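Local coordinates for protein phosphatidylserine synthase (Haemophilus influenzae, PDB 3HSI) that is a membrane-lipid enzyme of the phospholipase D superfamily, named as a phosphatidylserine synthase, at residues 407-410 and 411-415; 39-42 and 43-47. All blocks are in the same frame, centred on the assembly; numbering follows the deposited sequence.

Interaction 1: residues 407-410 and 411-415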
loop_
_atom_site.group_PDB
_atom_site.type_symbol
_atom_site.label_atom_id
_atom_site.label_comp_id
_atom_site.label_asym_id
_atom_site.label_seq_id
_atom_site.Cartn_x
_atom_site.Cartn_y
_atom_site.Cartn_z
ATOM N N GLN C 407 32.213 -19.112 -15.350
ATOM C CA GLN C 407 31.745 -19.004 -13.980
ATOM C C GLN C 407 30.211 -18.903 -13.879
ATOM O O GLN C 407 29.632 -19.509 -12.998
ATOM C CB GLN C 407 32.400 -17.813 -13.295
ATOM C CG GLN C 407 33.886 -17.993 -13.059
ATOM C CD GLN C 407 34.584 -16.679 -12.897
ATOM O OE1 GLN C 407 35.169 -16.171 -13.852
ATOM N NE2 GLN C 407 34.515 -16.099 -11.699
ATOM N N VAL C 408 29.548 -18.136 -14.736
ATOM C CA VAL C 408 28.044 -18.055 -14.673
ATOM C C VAL C 408 27.433 -19.454 -14.854
ATOM O O VAL C 408 26.529 -19.852 -14.117
ATOM C CB VAL C 408 27.438 -17.078 -15.729
ATOM C CG1 VAL C 408 25.912 -17.269 -15.896
ATOM C CG2 VAL C 408 27.725 -15.632 -15.369
ATOM N N GLU C 409 27.965 -20.231 -15.798
ATOM C CA GLU C 409 27.377 -21.534 -16.088
ATOM C C GLU C 409 27.623 -22.532 -14.966
ATOM O O GLU C 409 26.786 -23.361 -14.678
ATOM C CB GLU C 409 27.900 -22.099 -17.417
ATOM C CG GLU C 409 26.966 -23.171 -17.953
ATOM C CD GLU C 409 27.641 -24.112 -18.915
ATOM O OE1 GLU C 409 28.800 -24.543 -18.649
ATOM O OE2 GLU C 409 27.007 -24.414 -19.946
ATOM N N LYS C 410 28.795 -22.461 -14.358
ATOM C CA LYS C 410 29.109 -23.287 -13.210
ATOM C C LYS C 410 28.127 -23.035 -12.047
ATOM O O LYS C 410 27.601 -23.989 -11.456
ATOM C CB LYS C 410 30.540 -23.023 -12.770
ATOM C CG LYS C 410 30.888 -23.635 -11.431
ATOM C CD LYS C 410 32.345 -23.331 -11.106
ATOM C CE LYS C 410 33.014 -24.500 -10.433
ATOM N NZ LYS C 410 32.502 -24.647 -9.055
ATOM N N GLU C 411 27.878 -21.768 -11.724
ATOM C CA GLU C 411 26.900 -21.429 -10.695
ATOM C C GLU C 411 25.517 -21.912 -11.136
ATOM O O GLU C 411 24.775 -22.482 -10.333
ATOM C CB GLU C 411 26.871 -19.901 -10.355
ATOM C CG GLU C 411 25.924 -19.572 -9.162
ATOM C CD GLU C 411 25.441 -18.092 -9.074
ATOM O OE1 GLU C 411 25.158 -17.461 -10.106
ATOM O OE2 GLU C 411 25.330 -17.551 -7.953
ATOM N N GLN C 412 25.175 -21.731 -12.406
ATOM C CA GLN C 412 23.810 -22.116 -12.831
ATOM C C GLN C 412 23.619 -23.653 -12.785
ATOM O O GLN C 412 22.540 -24.125 -12.466
ATOM C CB GLN C 412 23.501 -21.588 -14.229
ATOM C CG GLN C 412 23.021 -20.129 -14.293
ATOM C CD GLN C 412 22.906 -19.639 -15.757
ATOM O OE1 GLN C 412 23.329 -20.321 -16.663
ATOM N NE2 GLN C 412 22.372 -18.455 -15.967
ATOM N N ASN C 413 24.674 -24.413 -13.116
ATOM C CA ASN C 413 24.616 -25.871 -13.057
ATOM C C ASN C 413 24.542 -26.400 -11.633
ATOM O O ASN C 413 23.900 -27.412 -11.394
ATOM C CB ASN C 413 25.788 -26.525 -13.805
ATOM C CG ASN C 413 25.576 -26.533 -15.320
ATOM O OD1 ASN C 413 24.432 -26.483 -15.790
ATOM N ND2 ASN C 413 26.665 -26.553 -16.083
ATOM N N GLN C 414 25.225 -25.729 -10.697
ATOM C CA GLN C 414 25.071 -26.042 -9.285
ATOM C C GLN C 414 23.621 -25.800 -8.864
ATOM O O GLN C 414 22.994 -26.656 -8.221
ATOM C CB GLN C 414 26.013 -25.230 -8.413
ATOM C CG GLN C 414 25.987 -25.674 -6.952
ATOM C CD GLN C 414 26.156 -27.202 -6.792
ATOM O OE1 GLN C 414 27.206 -27.762 -7.086
ATOM N NE2 GLN C 414 25.109 -27.866 -6.326
ATOM N N ILE C 415 23.099 -24.644 -9.240
ATOM C CA ILE C 415 21.718 -24.306 -8.928
ATOM C C ILE C 415 20.736 -25.377 -9.411
ATOM O O ILE C 415 19.869 -25.804 -8.640
ATOM C CB ILE C 415 21.331 -22.911 -9.445
ATOM C CG1 ILE C 415 21.998 -21.848 -8.588
ATOM C CG2 ILE C 415 19.799 -22.691 -9.370
ATOM C CD1 ILE C 415 22.086 -20.486 -9.261
HETATM O O HOH W 1 25.130 -17.621 -12.890
#

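Interaction 2: residues 39-42 and 43-47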
loop_
_atom_site.group_PDB
_atom_site.type_symbol
_atom_site.label_atom_id
_atom_site.label_comp_id
_atom_site.label_asym_id
_atom_site.label_seq_id
_atom_site.Cartn_x
_atom_site.Cartn_y
_atom_site.Cartn_z
ATOM N N LYS C 39 28.949 -18.932 4.899
ATOM C CA LYS C 39 29.352 -18.846 6.285
ATOM C C LYS C 39 30.880 -18.776 6.431
ATOM O O LYS C 39 31.412 -17.955 7.160
ATOM C CB LYS C 39 28.835 -20.037 7.076
ATOM C CG LYS C 39 29.201 -19.913 8.555
ATOM C CD LYS C 39 28.702 -21.053 9.394
ATOM C CE LYS C 39 29.213 -20.913 10.790
ATOM N NZ LYS C 39 28.884 -22.131 11.591
ATOM N N THR C 40 31.592 -19.645 5.739
ATOM C CA THR C 40 33.048 -19.626 5.846
ATOM C C THR C 40 33.656 -18.297 5.373
ATOM O O THR C 40 34.533 -17.750 6.034
ATOM C CB THR C 40 33.602 -20.794 5.072
ATOM O OG1 THR C 40 32.885 -21.959 5.505
ATOM C CG2 THR C 40 35.112 -20.982 5.357
ATOM N N GLN C 41 33.174 -17.785 4.240
ATOM C CA GLN C 41 33.624 -16.494 3.729
ATOM C C GLN C 41 33.353 -15.325 4.684
ATOM O O GLN C 41 34.261 -14.561 4.975
ATOM C CB GLN C 41 33.070 -16.198 2.319
ATOM C CG GLN C 41 33.875 -16.830 1.194
ATOM C CD GLN C 41 35.381 -16.712 1.382
ATOM O OE1 GLN C 41 35.916 -15.627 1.548
ATOM N NE2 GLN C 41 36.061 -17.842 1.384
ATOM N N ILE C 42 32.134 -15.217 5.199
ATOM C CA ILE C 42 31.812 -14.205 6.221
ATOM C C ILE C 42 32.870 -14.226 7.332
ATOM O O ILE C 42 33.501 -13.224 7.598
ATOM C CB ILE C 42 30.400 -14.388 6.832
ATOM C CG1 ILE C 42 29.329 -14.139 5.781
ATOM C CG2 ILE C 42 30.180 -13.425 8.029
ATOM C CD1 ILE C 42 28.000 -14.733 6.186
ATOM N N ILE C 43 33.076 -15.380 7.940
ATOM C CA ILE C 43 34.044 -15.513 9.011
ATOM C C ILE C 43 35.473 -15.076 8.635
ATOM O O ILE C 43 36.092 -14.289 9.348
ATOM C CB ILE C 43 34.041 -16.927 9.587
ATOM C CG1 ILE C 43 32.673 -17.193 10.230
ATOM C CG2 ILE C 43 35.197 -17.090 10.609
ATOM C CD1 ILE C 43 32.495 -18.618 10.794
ATOM N N GLU C 44 35.956 -15.543 7.491
ATOM C CA GLU C 44 37.300 -15.227 7.012
ATOM C C GLU C 44 37.472 -13.713 6.730
ATOM O O GLU C 44 38.534 -13.091 7.021
ATOM C CB GLU C 44 37.521 -16.015 5.725
ATOM C CG GLU C 44 38.940 -16.127 5.303
ATOM C CD GLU C 44 39.126 -17.085 4.132
ATOM O OE1 GLU C 44 38.156 -17.783 3.755
ATOM O OE2 GLU C 44 40.253 -17.140 3.588
ATOM N N LEU C 45 36.425 -13.129 6.167
ATOM C CA LEU C 45 36.420 -11.710 5.843
ATOM C C LEU C 45 36.383 -10.828 7.105
ATOM O O LEU C 45 37.083 -9.790 7.159
ATOM C CB LEU C 45 35.254 -11.365 4.896
ATOM C CG LEU C 45 35.517 -11.827 3.457
ATOM C CD1 LEU C 45 34.305 -11.516 2.604
ATOM C CD2 LEU C 45 36.832 -11.213 2.875
ATOM N N ILE C 46 35.616 -11.252 8.118
ATOM C CA ILE C 46 35.548 -10.521 9.386
ATOM C C ILE C 46 36.916 -10.557 10.073
ATOM O O ILE C 46 37.418 -9.506 10.499
ATOM C CB ILE C 46 34.445 -11.061 10.328
ATOM C CG1 ILE C 46 33.042 -10.699 9.799
ATOM C CG2 ILE C 46 34.609 -10.512 11.759
ATOM C CD1 ILE C 46 31.918 -11.497 10.465
ATOM N N ARG C 47 37.529 -11.745 10.135
ATOM C CA ARG C 47 38.832 -11.922 10.810
ATOM C C ARG C 47 39.940 -11.124 10.190
ATOM O O ARG C 47 40.904 -10.775 10.865
ATOM C CB ARG C 47 39.260 -13.383 10.848
ATOM C CG ARG C 47 38.412 -14.233 11.759
ATOM C CD ARG C 47 38.678 -15.721 11.647
ATOM N NE ARG C 47 37.933 -16.406 12.692
ATOM C CZ ARG C 47 37.868 -17.728 12.854
ATOM N NH1 ARG C 47 38.494 -18.544 12.023
ATOM N NH2 ARG C 47 37.161 -18.236 13.853
#

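Interaction 1: residues 407-410 and 411-415
V408 and Q412, one helical turn apart, run side by side in the same direction, with CG1 of V408 3.7 Å from NE2 of Q412. The methyl reaches the side-chain amide because V408 holds CG1 anti to its backbone nitrogen (chi1 166°). The carbonyl oxygen of V408 serves two donors: it takes the backbone N-H of Q412, with N of Q412 2.9 Å from O of V408, and it also accepts from a water 2.9 Å away. That water donates its other hydrogen to OE1 of E411, at 2.8 Å, and so ties the buried carboxylate back to the preceding turn. On the outer side of the helix E409 and N413 cross at a slant, their carboxylate and amide planes 38° apart; CD of E409 stays 3.9 Å from ND2 of N413, so this is a loose van der Waals contact. The backbone continues the pattern, with N of E411 bonded to O of Q407 at 3.1 Å and N of Q414 to O of K410 at 3.0 Å. Further out, OE1 of E411 also forms a salt bridge with R174, which probably favours the charged carboxylate, and W369 packs on V408, E411 and Q412. The arrangement is that of a regular alpha-helix in the PLD-like domain, with E409 and K410 exposed and a buried side of mixed apolar and polar groups laid on strands 29-31, 171-179 and 367-370.

Interaction 2: residues 39-42 and 43-47
This is a local contact between side chains three and four residues apart within one helix, 35-48, which packs against helix 64-79 and strand 146-148. On the buried side I42 and I46 lie alongside each other, pointing the same way, and CG2 of I42 meets CD1 of I46 at 3.6 Å. The extended outer torsion of I46 (chi2 165°) carries its terminal methyl back along the helix to that branch. A second side-by-side pair is K39 with I43: the straight lysine chain passes the isoleucine at 4.0 Å, measured from CE of K39 to CD1 of I43, while its ammonium continues to E68 and Q166. I43 has another neighbour on its CG2 branch, which sits 3.5 Å above the guanidinium plane of R47, over the centre of that face. Q41 and E44 supply the polar edge. Their flat groups are turned 49° apart, and NE2 of Q41 gives OE1 of E44 a weak hydrogen bond of 3.2 Å, bent to 124° at the hydrogen, whereas OE1 of Q41 accepts from K177. Main-chain bonds keep the spacing: N of L45 is 2.9 Å from O of Q41 and N of I46 is 2.9 Å from O of I42. Beyond the segments, I43 and I46 rest on I69, and L45 and I46 on F148. Isoleucines and a leucine packed on a helix and a strand, with salt bridges from K39 and R47 to E68 and E72 of the same helix 64-79, are characteristic of an outer alpha-helix in the layered alpha/beta architecture of the phospholipase D fold.

Along the chain, interaction 2 (39-47) comes early and interaction 1 (407-415) near the C-terminal end, and their centres lie about 22 Å apart, nearest atoms about 13 Å, without touching. Each occupies a different helix, 35-48 or 405-415. Strand 171-179 links their surroundings: R174 pairs with E411 of interaction 1 by a salt bridge and Q176 by a weak hydrogen bond, and K177 is hydrogen-bonded to Q41 of interaction 2. That strand belongs to the nine-stranded sheet, whereas W369, which packs on interaction 1, lies in the ten-stranded one. Helix 405-415 thus touches strands of both sheets, joining late and early parts of the chain within one compact protein.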